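PDB 3DM5: signal recognition 54 kDa protein from Pyrococcus furiosus, which belongs to the SRP54 family of the signal recognition particle, combining a helical bundle, a GTPase domain of P-loop fold and a signal peptide binding domain. Local coordinates for residues S21-A26 / S70-I75; I94-K99 / V183-V188; G142-L147 / I156-N161; T383-E386 / E391-N394. All coordinates share one frame; numbering follows the deposited sequence.

Contact 1: residues S21-A26 / S70-I75; sequences SSVDEA and SKKEHI
NZ of K72, whose CB packs on V23, is gripped by two backbone carbonyls, A18 O and A20 O, around the end of helix 5-19. Both lie just ahead of segment 21-26, so the lysine reaches past the valine to fasten the preceding chain. Its CG is anti to the backbone N (chi1 -167°), and a bend at chi3 directs the ammonium group toward those oxygens. Lysine suits the place because its methylenes offer an apolar flank while the tip meets carbonyls. Across the contact itself the meeting is purely apolar: V23 CG2 lies 3.9 Å from K72 CB and 4.0 Å from K72 CA, the two side chains crossing at a slant. A beta-branched valine fills this short span compactly, and its CB also comes within 4.4 Å of K71 CB.

The helix that K72 belongs to begins with a capping box. S70 N donates to E73 OE1 over 2.8 Å, on the anti side of the carboxylate and tilted 26° out of its plane, while E73 N returns a bond of 3.2 Å to S70 OG. The serine oxygen thus serves an amide of the first turn. Within the helical bundle, V23 and K72 join the start of helix 71-86 to the connection between helices 5-19 and 25-41. No hydrogen bond joins the two segments directly, so their hold combines modest apolar packing with the polar clamp of K72 on the neighbouring helix end.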
loop_
_atom_site.group_PDB
_atom_site.type_symbol
_atom_site.label_atom_id
_atom_site.label_comp_id
_atom_site.label_asym_id
_atom_site.label_seq_id
_atom_site.Cartn_x
_atom_site.Cartn_y
_atom_site.Cartn_z
ATOM N N SER A 21 25.775 -11.594 2.801
ATOM C CA SER A 21 26.747 -12.670 2.653
ATOM C C SER A 21 28.167 -12.126 2.795
ATOM O O SER A 21 29.013 -12.741 3.437
ATOM C CB SER A 21 26.562 -13.399 1.316
ATOM O OG SER A 21 26.866 -12.557 0.217
ATOM N N SER A 22 28.422 -10.959 2.213
ATOM C CA SER A 22 29.702 -10.290 2.413
ATOM C C SER A 22 29.584 -8.812 2.090
ATOM O O SER A 22 28.643 -8.391 1.421
ATOM C CB SER A 22 30.789 -10.920 1.542
ATOM O OG SER A 22 30.623 -10.572 0.175
ATOM N N VAL A 23 30.555 -8.030 2.550
ATOM C CA VAL A 23 30.528 -6.589 2.343
ATOM C C VAL A 23 31.428 -6.142 1.190
ATOM O O VAL A 23 32.631 -5.939 1.361
ATOM C CB VAL A 23 30.896 -5.838 3.634
ATOM C CG1 VAL A 23 30.854 -4.339 3.409
ATOM C CG2 VAL A 23 29.951 -6.245 4.756
ATOM N N ASP A 24 30.832 -5.999 0.010
ATOM C CA ASP A 24 31.539 -5.449 -1.142
ATOM C C ASP A 24 31.029 -4.045 -1.444
ATOM O O ASP A 24 30.228 -3.494 -0.693
ATOM C CB ASP A 24 31.374 -6.349 -2.371
ATOM C CG ASP A 24 29.931 -6.773 -2.596
ATOM O OD1 ASP A 24 29.026 -6.133 -2.015
ATOM O OD2 ASP A 24 29.699 -7.749 -3.347
ATOM N N GLU A 25 31.492 -3.468 -2.545
ATOM C CA GLU A 25 31.106 -2.108 -2.897
ATOM C C GLU A 25 29.650 -2.077 -3.350
ATOM O O GLU A 25 28.946 -1.086 -3.159
ATOM C CB GLU A 25 32.039 -1.572 -3.984
ATOM C CG GLU A 25 31.714 -0.189 -4.484
ATOM C CD GLU A 25 32.919 0.496 -5.101
ATOM O OE1 GLU A 25 34.062 0.087 -4.791
ATOM O OE2 GLU A 25 32.723 1.448 -5.888
ATOM N N ALA A 26 29.198 -3.185 -3.926
ATOM C CA ALA A 26 27.828 -3.301 -4.419
ATOM C C ALA A 26 26.791 -3.255 -3.289
ATOM O O ALA A 26 25.676 -2.750 -3.460
ATOM C CB ALA A 26 27.678 -4.580 -5.246
ATOM N N SER A 70 34.089 -5.829 12.643
ATOM C CA SER A 70 33.954 -6.189 11.224
ATOM C C SER A 70 33.590 -4.998 10.350
ATOM O O SER A 70 33.092 -3.978 10.839
ATOM C CB SER A 70 32.939 -7.314 11.005
ATOM O OG SER A 70 31.687 -7.001 11.570
ATOM N N LYS A 71 33.842 -5.138 9.053
ATOM C CA LYS A 71 33.452 -4.117 8.089
ATOM C C LYS A 71 31.948 -3.889 8.261
ATOM O O LYS A 71 31.478 -2.758 8.332
ATOM C CB LYS A 71 33.777 -4.576 6.665
ATOM C CG LYS A 71 34.912 -5.607 6.581
ATOM C CD LYS A 71 34.397 -7.030 6.843
ATOM C CE LYS A 71 35.521 -8.038 7.094
ATOM N NZ LYS A 71 35.843 -8.148 8.550
ATOM N N LYS A 72 31.223 -4.992 8.379
ATOM C CA LYS A 72 29.782 -5.013 8.565
ATOM C C LYS A 72 29.267 -4.228 9.800
ATOM O O LYS A 72 28.315 -3.459 9.702
ATOM C CB LYS A 72 29.342 -6.482 8.621
ATOM C CG LYS A 72 27.877 -6.721 8.499
ATOM C CD LYS A 72 27.567 -8.194 8.726
ATOM C CE LYS A 72 27.900 -9.038 7.512
ATOM N NZ LYS A 72 27.179 -10.348 7.565
ATOM N N GLU A 73 29.888 -4.422 10.960
ATOM C CA GLU A 73 29.437 -3.755 12.175
ATOM C C GLU A 73 29.852 -2.305 12.142
ATOM O O GLU A 73 29.303 -1.466 12.860
ATOM C CB GLU A 73 30.056 -4.390 13.418
ATOM C CG GLU A 73 29.686 -5.834 13.659
ATOM C CD GLU A 73 30.698 -6.530 14.548
ATOM O OE1 GLU A 73 31.908 -6.209 14.432
ATOM O OE2 GLU A 73 30.285 -7.389 15.355
ATOM N N HIS A 74 30.851 -2.005 11.326
ATOM C CA HIS A 74 31.334 -0.646 11.287
ATOM C C HIS A 74 30.444 0.168 10.369
ATOM O O HIS A 74 30.262 1.368 10.581
ATOM C CB HIS A 74 32.798 -0.588 10.863
ATOM C CG HIS A 74 33.365 0.793 10.846
ATOM N ND1 HIS A 74 33.718 1.433 9.683
ATOM C CD2 HIS A 74 33.627 1.663 11.853
ATOM C CE1 HIS A 74 34.179 2.641 9.969
ATOM N NE2 HIS A 74 34.134 2.801 11.278
ATOM N N ILE A 75 29.878 -0.488 9.357
ATOM C CA ILE A 75 28.892 0.159 8.502
ATOM C C ILE A 75 27.669 0.532 9.341
ATOM O O ILE A 75 27.177 1.655 9.278
ATOM C CB ILE A 75 28.412 -0.750 7.365
ATOM C CG1 ILE A 75 29.574 -1.150 6.454
ATOM C CG2 ILE A 75 27.348 -0.025 6.563
ATOM C CD1 ILE A 75 29.978 -0.080 5.485
#

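Contact 2: residues I94-K99 / V183-V188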
loop_
_atom_site.group_PDB
_atom_site.type_symbol
_atom_site.label_atom_id
_atom_site.label_comp_id
_atom_site.label_asym_id
_atom_site.label_seq_id
_atom_site.Cartn_x
_atom_site.Cartn_y
_atom_site.Cartn_z
ATOM N N ILE A 94 16.137 22.305 27.853
ATOM C CA ILE A 94 15.769 23.627 28.334
ATOM C C ILE A 94 16.265 23.741 29.757
ATOM O O ILE A 94 15.884 22.938 30.599
ATOM C CB ILE A 94 14.239 23.802 28.394
ATOM C CG1 ILE A 94 13.648 23.998 26.999
ATOM C CG2 ILE A 94 13.872 24.980 29.284
ATOM C CD1 ILE A 94 12.128 24.124 27.023
ATOM N N GLU A 95 17.101 24.739 30.028
ATOM C CA GLU A 95 17.572 24.990 31.390
ATOM C C GLU A 95 16.583 25.791 32.227
ATOM O O GLU A 95 16.127 26.853 31.821
ATOM C CB GLU A 95 18.905 25.705 31.338
ATOM C CG GLU A 95 19.981 24.863 30.668
ATOM C CD GLU A 95 21.216 25.674 30.286
ATOM O OE1 GLU A 95 21.257 26.892 30.583
ATOM O OE2 GLU A 95 22.147 25.088 29.689
ATOM N N ILE A 96 16.239 25.264 33.392
ATOM C CA ILE A 96 15.449 26.005 34.365
ATOM C C ILE A 96 16.386 26.456 35.489
ATOM O O ILE A 96 16.690 25.691 36.394
ATOM C CB ILE A 96 14.327 25.126 34.945
ATOM C CG1 ILE A 96 13.636 24.344 33.828
ATOM C CG2 ILE A 96 13.312 25.959 35.738
ATOM C CD1 ILE A 96 12.712 25.189 32.939
ATOM N N LYS A 97 16.875 27.687 35.403
ATOM C CA LYS A 97 17.758 28.240 36.429
ATOM C C LYS A 97 17.118 29.483 37.044
ATOM O O LYS A 97 16.879 29.533 38.244
ATOM C CB LYS A 97 19.147 28.575 35.860
ATOM N N GLU A 98 16.822 30.478 36.214
ATOM C CA GLU A 98 16.229 31.725 36.687
ATOM C C GLU A 98 15.011 31.423 37.562
ATOM O O GLU A 98 14.434 30.343 37.453
ATOM C CB GLU A 98 15.884 32.624 35.485
ATOM C CG GLU A 98 17.156 33.110 34.729
ATOM C CD GLU A 98 16.988 33.257 33.202
ATOM O OE1 GLU A 98 15.866 33.553 32.742
ATOM O OE2 GLU A 98 17.984 33.090 32.453
ATOM N N LYS A 99 14.626 32.336 38.456
ATOM C CA LYS A 99 13.321 32.172 39.089
ATOM C C LYS A 99 12.357 32.285 37.913
ATOM O O LYS A 99 12.754 31.917 36.809
ATOM C CB LYS A 99 13.049 33.176 40.197
ATOM C CG LYS A 99 11.906 32.730 41.109
ATOM C CD LYS A 99 11.785 31.201 41.107
ATOM C CE LYS A 99 10.396 30.715 41.533
ATOM N NZ LYS A 99 10.233 30.559 43.011
ATOM N N VAL A 183 5.004 31.126 40.877
ATOM C CA VAL A 183 5.350 30.023 39.996
ATOM C C VAL A 183 6.841 29.913 39.697
ATOM O O VAL A 183 7.574 30.896 39.721
ATOM C CB VAL A 183 4.564 30.088 38.672
ATOM C CG1 VAL A 183 3.071 29.965 38.933
ATOM C CG2 VAL A 183 4.882 31.365 37.933
ATOM N N ASP A 184 7.276 28.686 39.425
ATOM C CA ASP A 184 8.624 28.410 38.954
ATOM C C ASP A 184 8.712 28.655 37.447
ATOM O O ASP A 184 9.696 29.187 36.946
ATOM C CB ASP A 184 8.973 26.945 39.218
ATOM C CG ASP A 184 8.992 26.593 40.696
ATOM O OD1 ASP A 184 8.329 25.594 41.082
ATOM O OD2 ASP A 184 9.688 27.297 41.461
ATOM N N ILE A 185 7.683 28.239 36.719
ATOM C CA ILE A 185 7.733 28.298 35.262
ATOM C C ILE A 185 6.506 28.999 34.706
ATOM O O ILE A 185 5.380 28.699 35.098
ATOM C CB ILE A 185 7.923 26.882 34.612
ATOM C CG1 ILE A 185 9.244 26.266 35.087
ATOM C CG2 ILE A 185 7.909 26.969 33.082
ATOM C CD1 ILE A 185 9.555 24.920 34.530
ATOM N N ILE A 186 6.738 29.959 33.817
ATOM C CA ILE A 186 5.647 30.608 33.115
ATOM C C ILE A 186 5.757 30.359 31.607
ATOM O O ILE A 186 6.801 30.642 31.001
ATOM C CB ILE A 186 5.626 32.120 33.352
ATOM C CG1 ILE A 186 5.701 32.430 34.843
ATOM C CG2 ILE A 186 4.369 32.724 32.755
ATOM C CD1 ILE A 186 5.803 33.919 35.144
ATOM N N ILE A 187 4.681 29.827 31.019
ATOM C CA ILE A 187 4.618 29.604 29.583
ATOM C C ILE A 187 3.640 30.578 28.968
ATOM O O ILE A 187 2.487 30.636 29.374
ATOM C CB ILE A 187 4.182 28.181 29.252
ATOM C CG1 ILE A 187 5.255 27.211 29.722
ATOM C CG2 ILE A 187 3.984 28.050 27.752
ATOM C CD1 ILE A 187 4.732 25.960 30.287
ATOM N N VAL A 188 4.126 31.348 27.999
ATOM C CA VAL A 188 3.354 32.416 27.379
ATOM C C VAL A 188 2.978 32.057 25.949
ATOM O O VAL A 188 3.842 31.823 25.098
ATOM C CB VAL A 188 4.132 33.751 27.350
ATOM C CG1 VAL A 188 3.180 34.884 27.027
ATOM C CG2 VAL A 188 4.856 33.983 28.679
#
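In the P-loop NTPase fold of the GTPase domain, I185 starts the inner strand 185-189, and I96, in the loop leading to strand 101-106, packs against it. Strand 185-189 runs parallel between strands 131-135 and 101-106, and the loop packs against the start of this strand. The two isoleucines meet through their terminal methyls, I96 CD1 to I185 CD1 at 3.5 Å, with the side chains crossing at about a right angle. I96 CG2 also rests 4.1 Å from I185 CG1. Branched aliphatic residues suit this buried place, which F124 of helix 113-125 and Y129 complete. The backbone of I96 is engaged as well: its N donates to E385 OE2 and its O accepts from R397 NH2, both of the second subunit.

A polar meeting lies further along the loop. The chain of K99 is bent at chi2 (27°) and again at chi4, which brings CE within 3.4 Å of V183 O and lets NZ approach D184 OD2 at 3.7 Å, a long salt bridge. A long, flexible lysine can make this reach from an exposed position. The other carboxylate oxygen, D184 OD1, accepts a hydrogen bond from K130 N.

Contact 3: residues G142-L147 / I156-N161; sequences GAYHQL and IEVFGN. With GDP (guanosine-5'-diphosphate), chain J; SO4 (sulfate ion), chain E.
Y144 is the first residue of segment 142-147 to meet segment 156-161. Its CG is anti to the backbone N (chi1 166°), which carries the ring to the end of the strand. CE1 places a ring edge 3.4 Å from V158 O, near the ring plane, and touches V158 CG1 at 3.8 Å. CD1 lies 3.5 Å from G160 CA; having no side chain, the glycine lets the ring settle against its backbone.

H145 follows, its CB directed away from the strand. One face of its imidazole is covered by Y144 CD2, 4.0 Å above the ring centre. NE2 donates to O3 of a sulfate ion at 3.1 Å, probably a crystallisation component that R148 of the third subunit also binds, and ND1 is hydrogen-bonded to H145 ND1 of that same subunit.

Helix 142-151 is the crossover of a beta-alpha-beta unit, linking strand 131-135 to the neighbouring parallel strand 157-159 at the sheet edge. The axis of the 142-147 segment passes 8.9 Å from that of strand 157-159, nearly antiparallel at 175°.

Q146, on a different side of the helix, reaches the guanosine-5'-diphosphate in an extended chain: NE2 donates to O1A of the nucleotide at 3.0 Å (161°). An amide suits this place because its other end, OE1, accepts from R140 NH2, which fixes which way round the group lies.

L147 turns back to the sheet. Its CB packs on V158 CG1 at 3.8 Å, while its aliphatic side chain also touches V133, C135 and V117, and V158 CG2 approaches the L147 carbonyl.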
loop_
_atom_site.group_PDB
_atom_site.type_symbol
_atom_site.label_atom_id
_atom_site.label_comp_id
_atom_site.label_asym_id
_atom_site.label_seq_id
_atom_site.Cartn_x
_atom_site.Cartn_y
_atom_site.Cartn_z
ATOM N N GLY A 142 -10.649 32.084 21.687
ATOM C CA GLY A 142 -11.111 30.761 22.091
ATOM C C GLY A 142 -9.994 29.946 22.744
ATOM O O GLY A 142 -10.245 28.950 23.431
ATOM N N ALA A 143 -8.754 30.391 22.538
ATOM C CA ALA A 143 -7.574 29.717 23.054
ATOM C C ALA A 143 -7.526 29.750 24.568
ATOM O O ALA A 143 -7.013 28.822 25.197
ATOM C CB ALA A 143 -6.313 30.350 22.483
ATOM N N TYR A 144 -8.030 30.826 25.163
ATOM C CA TYR A 144 -8.048 30.884 26.617
ATOM C C TYR A 144 -8.855 29.688 27.136
ATOM O O TYR A 144 -8.398 28.949 28.011
ATOM C CB TYR A 144 -8.614 32.215 27.138
ATOM C CG TYR A 144 -8.943 32.156 28.610
ATOM C CD1 TYR A 144 -7.935 32.172 29.568
ATOM C CD2 TYR A 144 -10.257 32.018 29.041
ATOM C CE1 TYR A 144 -8.229 32.083 30.916
ATOM C CE2 TYR A 144 -10.566 31.935 30.385
ATOM C CZ TYR A 144 -9.550 31.970 31.319
ATOM O OH TYR A 144 -9.849 31.883 32.661
ATOM N N HIS A 145 -10.038 29.479 26.565
ATOM C CA HIS A 145 -10.891 28.370 26.993
ATOM C C HIS A 145 -10.349 26.992 26.659
ATOM O O HIS A 145 -10.457 26.088 27.476
ATOM C CB HIS A 145 -12.304 28.543 26.476
ATOM C CG HIS A 145 -13.091 29.556 27.248
ATOM N ND1 HIS A 145 -13.342 29.416 28.600
ATOM C CD2 HIS A 145 -13.642 30.726 26.867
ATOM C CE1 HIS A 145 -14.035 30.465 29.011
ATOM N NE2 HIS A 145 -14.234 31.273 27.988
ATOM N N GLN A 146 -9.756 26.841 25.475
ATOM C CA GLN A 146 -9.063 25.599 25.129
ATOM C C GLN A 146 -7.972 25.212 26.134
ATOM O O GLN A 146 -7.791 24.039 26.454
ATOM C CB GLN A 146 -8.475 25.691 23.734
ATOM C CG GLN A 146 -7.630 24.499 23.365
ATOM C CD GLN A 146 -7.162 24.566 21.928
ATOM O OE1 GLN A 146 -7.560 25.456 21.180
ATOM N NE2 GLN A 146 -6.315 23.624 21.533
ATOM N N LEU A 147 -7.244 26.208 26.630
ATOM C CA LEU A 147 -6.198 25.970 27.610
ATOM C C LEU A 147 -6.822 25.594 28.941
ATOM O O LEU A 147 -6.321 24.710 29.619
ATOM C CB LEU A 147 -5.272 27.199 27.761
ATOM C CG LEU A 147 -4.278 27.533 26.633
ATOM C CD1 LEU A 147 -3.720 28.926 26.816
ATOM C CD2 LEU A 147 -3.137 26.508 26.498
ATOM N N ILE A 156 -3.201 23.660 36.958
ATOM C CA ILE A 156 -2.260 24.584 36.389
ATOM C C ILE A 156 -3.005 25.844 36.005
ATOM O O ILE A 156 -3.917 25.803 35.178
ATOM C CB ILE A 156 -1.568 23.992 35.157
ATOM C CG1 ILE A 156 -0.756 22.766 35.568
ATOM C CG2 ILE A 156 -0.654 25.023 34.511
ATOM C CD1 ILE A 156 -0.100 22.034 34.409
ATOM N N GLU A 157 -2.614 26.958 36.620
ATOM C CA GLU A 157 -3.231 28.243 36.333
ATOM C C GLU A 157 -3.078 28.693 34.888
ATOM O O GLU A 157 -2.002 28.623 34.302
ATOM C CB GLU A 157 -2.686 29.339 37.256
ATOM C CG GLU A 157 -2.853 30.733 36.675
ATOM C CD GLU A 157 -2.930 31.813 37.732
ATOM O OE1 GLU A 157 -2.346 31.622 38.823
ATOM O OE2 GLU A 157 -3.583 32.850 37.459
ATOM N N VAL A 158 -4.182 29.180 34.340
ATOM C CA VAL A 158 -4.210 29.767 33.016
ATOM C C VAL A 158 -4.701 31.211 33.133
ATOM O O VAL A 158 -5.904 31.437 33.311
ATOM C CB VAL A 158 -5.185 28.991 32.076
ATOM C CG1 VAL A 158 -5.269 29.637 30.704
ATOM C CG2 VAL A 158 -4.775 27.557 31.950
ATOM N N PHE A 159 -3.782 32.179 33.028
ATOM C CA PHE A 159 -4.143 33.603 32.994
ATOM C C PHE A 159 -4.597 33.987 31.606
ATOM O O PHE A 159 -3.937 33.668 30.630
ATOM C CB PHE A 159 -2.959 34.504 33.384
ATOM C CG PHE A 159 -3.247 35.983 33.231
ATOM C CD1 PHE A 159 -3.567 36.755 34.336
ATOM C CD2 PHE A 159 -3.233 36.593 31.977
ATOM C CE1 PHE A 159 -3.852 38.102 34.204
ATOM C CE2 PHE A 159 -3.521 37.953 31.831
ATOM C CZ PHE A 159 -3.833 38.707 32.952
ATOM N N GLY A 160 -5.711 34.690 31.500
ATOM C CA GLY A 160 -6.138 35.144 30.193
ATOM C C GLY A 160 -7.125 36.275 30.300
ATOM O O GLY A 160 -7.356 36.824 31.382
ATOM N N ASN A 161 -7.687 36.636 29.155
ATOM C CA ASN A 161 -8.797 37.573 29.085
ATOM C C ASN A 161 -9.294 37.691 27.664
ATOM O O ASN A 161 -8.921 38.632 26.957
ATOM C CB ASN A 161 -8.417 38.964 29.591
ATOM C CG ASN A 161 -9.544 39.965 29.397
ATOM O OD1 ASN A 161 -10.686 39.585 29.089
ATOM N ND2 ASN A 161 -9.234 41.247 29.576
HETATM P PB GDP J . -3.343 26.050 17.078
HETATM O O1B GDP J . -2.253 25.449 16.259
HETATM O O2B GDP J . -4.102 27.028 16.216
HETATM O O3B GDP J . -2.751 26.730 18.288
HETATM O O3A GDP J . -4.472 24.964 17.466
HETATM P PA GDP J . -4.267 23.548 18.194
HETATM O O1A GDP J . -5.580 22.990 18.656
HETATM O O2A GDP J . -3.305 23.626 19.346
HETATM O "O5'" GDP J . -3.735 22.630 16.987
HETATM C "C5'" GDP J . -4.639 22.407 15.912
HETATM C "C4'" GDP J . -4.881 20.910 15.699
HETATM O "O4'" GDP J . -3.667 20.124 15.663
HETATM C "C3'" GDP J . -5.749 20.332 16.804
HETATM O "O3'" GDP J . -6.712 19.511 16.136
HETATM C "C2'" GDP J . -4.786 19.511 17.642
HETATM O "O2'" GDP J . -5.385 18.359 18.189
HETATM C "C1'" GDP J . -3.780 19.051 16.615
HETATM N N9 GDP J . -2.454 18.737 17.168
HETATM C C8 GDP J . -1.609 19.530 17.848
HETATM N N7 GDP J . -0.459 18.864 18.139
HETATM C C5 GDP J . -0.566 17.627 17.618
HETATM C C6 GDP J . 0.259 16.392 17.540
HETATM O O6 GDP J . 1.409 16.325 18.035
HETATM N N1 GDP J . -0.268 15.333 16.913
HETATM C C2 GDP J . -1.488 15.354 16.349
HETATM N N2 GDP J . -1.940 14.243 15.730
HETATM N N3 GDP J . -2.290 16.436 16.370
HETATM C C4 GDP J . -1.886 17.563 16.981
HETATM S S SO4 E . -15.271 34.100 30.547
HETATM O O1 SO4 E . -16.515 34.845 30.750
HETATM O O2 SO4 E . -15.475 32.735 31.036
HETATM O O3 SO4 E . -14.916 34.109 29.123
HETATM O O4 SO4 E . -14.172 34.707 31.299
#

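Contact 4: residues T383-E386 / E391-N394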
loop_
_atom_site.group_PDB
_atom_site.type_symbol
_atom_site.label_atom_id
_atom_site.label_comp_id
_atom_site.label_asym_id
_atom_site.label_seq_id
_atom_site.Cartn_x
_atom_site.Cartn_y
_atom_site.Cartn_z
ATOM N N THR A 383 11.841 -39.406 -1.115
ATOM C CA THR A 383 10.561 -38.905 -1.563
ATOM C C THR A 383 9.704 -38.596 -0.352
ATOM O O THR A 383 10.083 -38.898 0.782
ATOM C CB THR A 383 9.827 -39.911 -2.465
ATOM O OG1 THR A 383 9.506 -41.103 -1.725
ATOM C CG2 THR A 383 10.695 -40.256 -3.651
ATOM N N GLU A 384 8.551 -37.990 -0.602
ATOM C CA GLU A 384 7.631 -37.612 0.459
ATOM C C GLU A 384 7.189 -38.857 1.198
ATOM O O GLU A 384 7.257 -38.916 2.423
ATOM C CB GLU A 384 6.414 -36.867 -0.125
ATOM C CG GLU A 384 5.799 -35.844 0.795
ATOM C CD GLU A 384 6.781 -34.767 1.275
ATOM O OE1 GLU A 384 7.836 -34.540 0.639
ATOM O OE2 GLU A 384 6.476 -34.133 2.306
ATOM N N GLU A 385 6.755 -39.859 0.439
ATOM C CA GLU A 385 6.201 -41.077 1.033
ATOM C C GLU A 385 7.227 -41.786 1.906
ATOM O O GLU A 385 6.869 -42.416 2.896
ATOM C CB GLU A 385 5.705 -42.034 -0.046
ATOM C CG GLU A 385 6.818 -42.580 -0.910
ATOM C CD GLU A 385 6.340 -43.644 -1.866
ATOM O OE1 GLU A 385 5.355 -44.348 -1.520
ATOM O OE2 GLU A 385 6.960 -43.763 -2.955
ATOM N N GLU A 386 8.496 -41.688 1.523
ATOM C CA GLU A 386 9.600 -42.212 2.328
ATOM C C GLU A 386 9.805 -41.407 3.604
ATOM O O GLU A 386 9.896 -41.971 4.684
ATOM C CB GLU A 386 10.904 -42.273 1.514
ATOM C CG GLU A 386 10.855 -43.288 0.374
ATOM C CD GLU A 386 12.042 -43.171 -0.572
ATOM O OE1 GLU A 386 12.692 -42.104 -0.576
ATOM O OE2 GLU A 386 12.323 -44.142 -1.317
ATOM N N GLU A 391 9.445 -46.867 7.429
ATOM C CA GLU A 391 9.131 -48.297 7.380
ATOM C C GLU A 391 9.163 -48.891 5.976
ATOM O O GLU A 391 9.608 -50.018 5.787
ATOM C CB GLU A 391 7.744 -48.514 7.971
ATOM C CG GLU A 391 6.874 -47.266 7.852
ATOM C CD GLU A 391 5.411 -47.575 7.614
ATOM O OE1 GLU A 391 5.041 -48.771 7.619
ATOM O OE2 GLU A 391 4.633 -46.616 7.416
ATOM N N ILE A 392 8.679 -48.144 4.992
ATOM C CA ILE A 392 8.632 -48.637 3.619
ATOM C C ILE A 392 10.002 -48.664 2.946
ATOM O O ILE A 392 10.146 -49.229 1.862
ATOM C CB ILE A 392 7.682 -47.792 2.737
ATOM C CG1 ILE A 392 8.437 -46.592 2.140
ATOM C CG2 ILE A 392 6.434 -47.377 3.526
ATOM C CD1 ILE A 392 7.647 -45.789 1.151
ATOM N N ILE A 393 11.003 -48.047 3.567
ATOM C CA ILE A 393 12.306 -47.926 2.909
ATOM C C ILE A 393 13.064 -49.257 2.840
ATOM O O ILE A 393 13.896 -49.554 3.694
ATOM C CB ILE A 393 13.206 -46.848 3.557
ATOM C CG1 ILE A 393 12.485 -45.495 3.615
ATOM C CG2 ILE A 393 14.526 -46.729 2.789
ATOM C CD1 ILE A 393 13.345 -44.330 4.140
ATOM N N ASN A 394 12.772 -50.049 1.814
ATOM C CA ASN A 394 13.446 -51.323 1.608
ATOM C C ASN A 394 14.873 -51.123 1.098
ATOM O O ASN A 394 15.401 -50.019 1.170
ATOM C CB ASN A 394 12.633 -52.206 0.663
ATOM C CG ASN A 394 12.465 -51.592 -0.710
ATOM O OD1 ASN A 394 13.407 -51.018 -1.274
ATOM N ND2 ASN A 394 11.263 -51.720 -1.266
#
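I392, E386 and I393 carry most of this contact, which folds the chain after helix 384-388 back on its first turn. I392 extends CD1 into the angle between two glutamates: it lies 4.1 Å from E386 CG and 3.8 Å from E385 OE1, crossing both side chains at about a right angle. CG1 of the isoleucine stands between its backbone N and carbonyl carbon (chi1 87°), which points the long branch at the helix. I393, at the centre of an inverse gamma turn, adds a second aliphatic patch, CD1 lying 4.1 Å from E386 CB.

E386 suits its place through its two characters, methylenes for the isoleucines and a carboxylate for the helix start. OE1 accepts from T383 N at 2.9 Å, reached from above the carboxylate plane, and also pairs with R400 of helix 395-405. With the weak return bond from E386 N to T383 OG1, this makes a capping box. E385 OE2 is likewise engaged, in a salt bridge with R397 and by a backbone N of the second subunit.

Within the signal peptide binding domain, the isoleucines therefore pack on glutamate stems whose acidic ends have partners of their own, so apolar packing and charge pairing can share one small surface.

How the contacts relate
From the N terminus, contact 1 closes a loop of 43 residues, mostly helical, inside the helical bundle and is finished before contact 2 opens at residue 94. Contact 2 joins the lead-in to strand 101-106 with strand 185-189, and contact 3 is nested inside its loop. Both reach the same sheet, contact 3 at its 157-159 edge, with nearest atoms about 6 Å apart. Contact 4 follows in series, closing a short turn in the signal peptide binding domain; its centre is about 80 Å from that of contact 2 within one chain. Across the assembly, however, contact 4 of one subunit meets contact 2 of another. No two contacts cross.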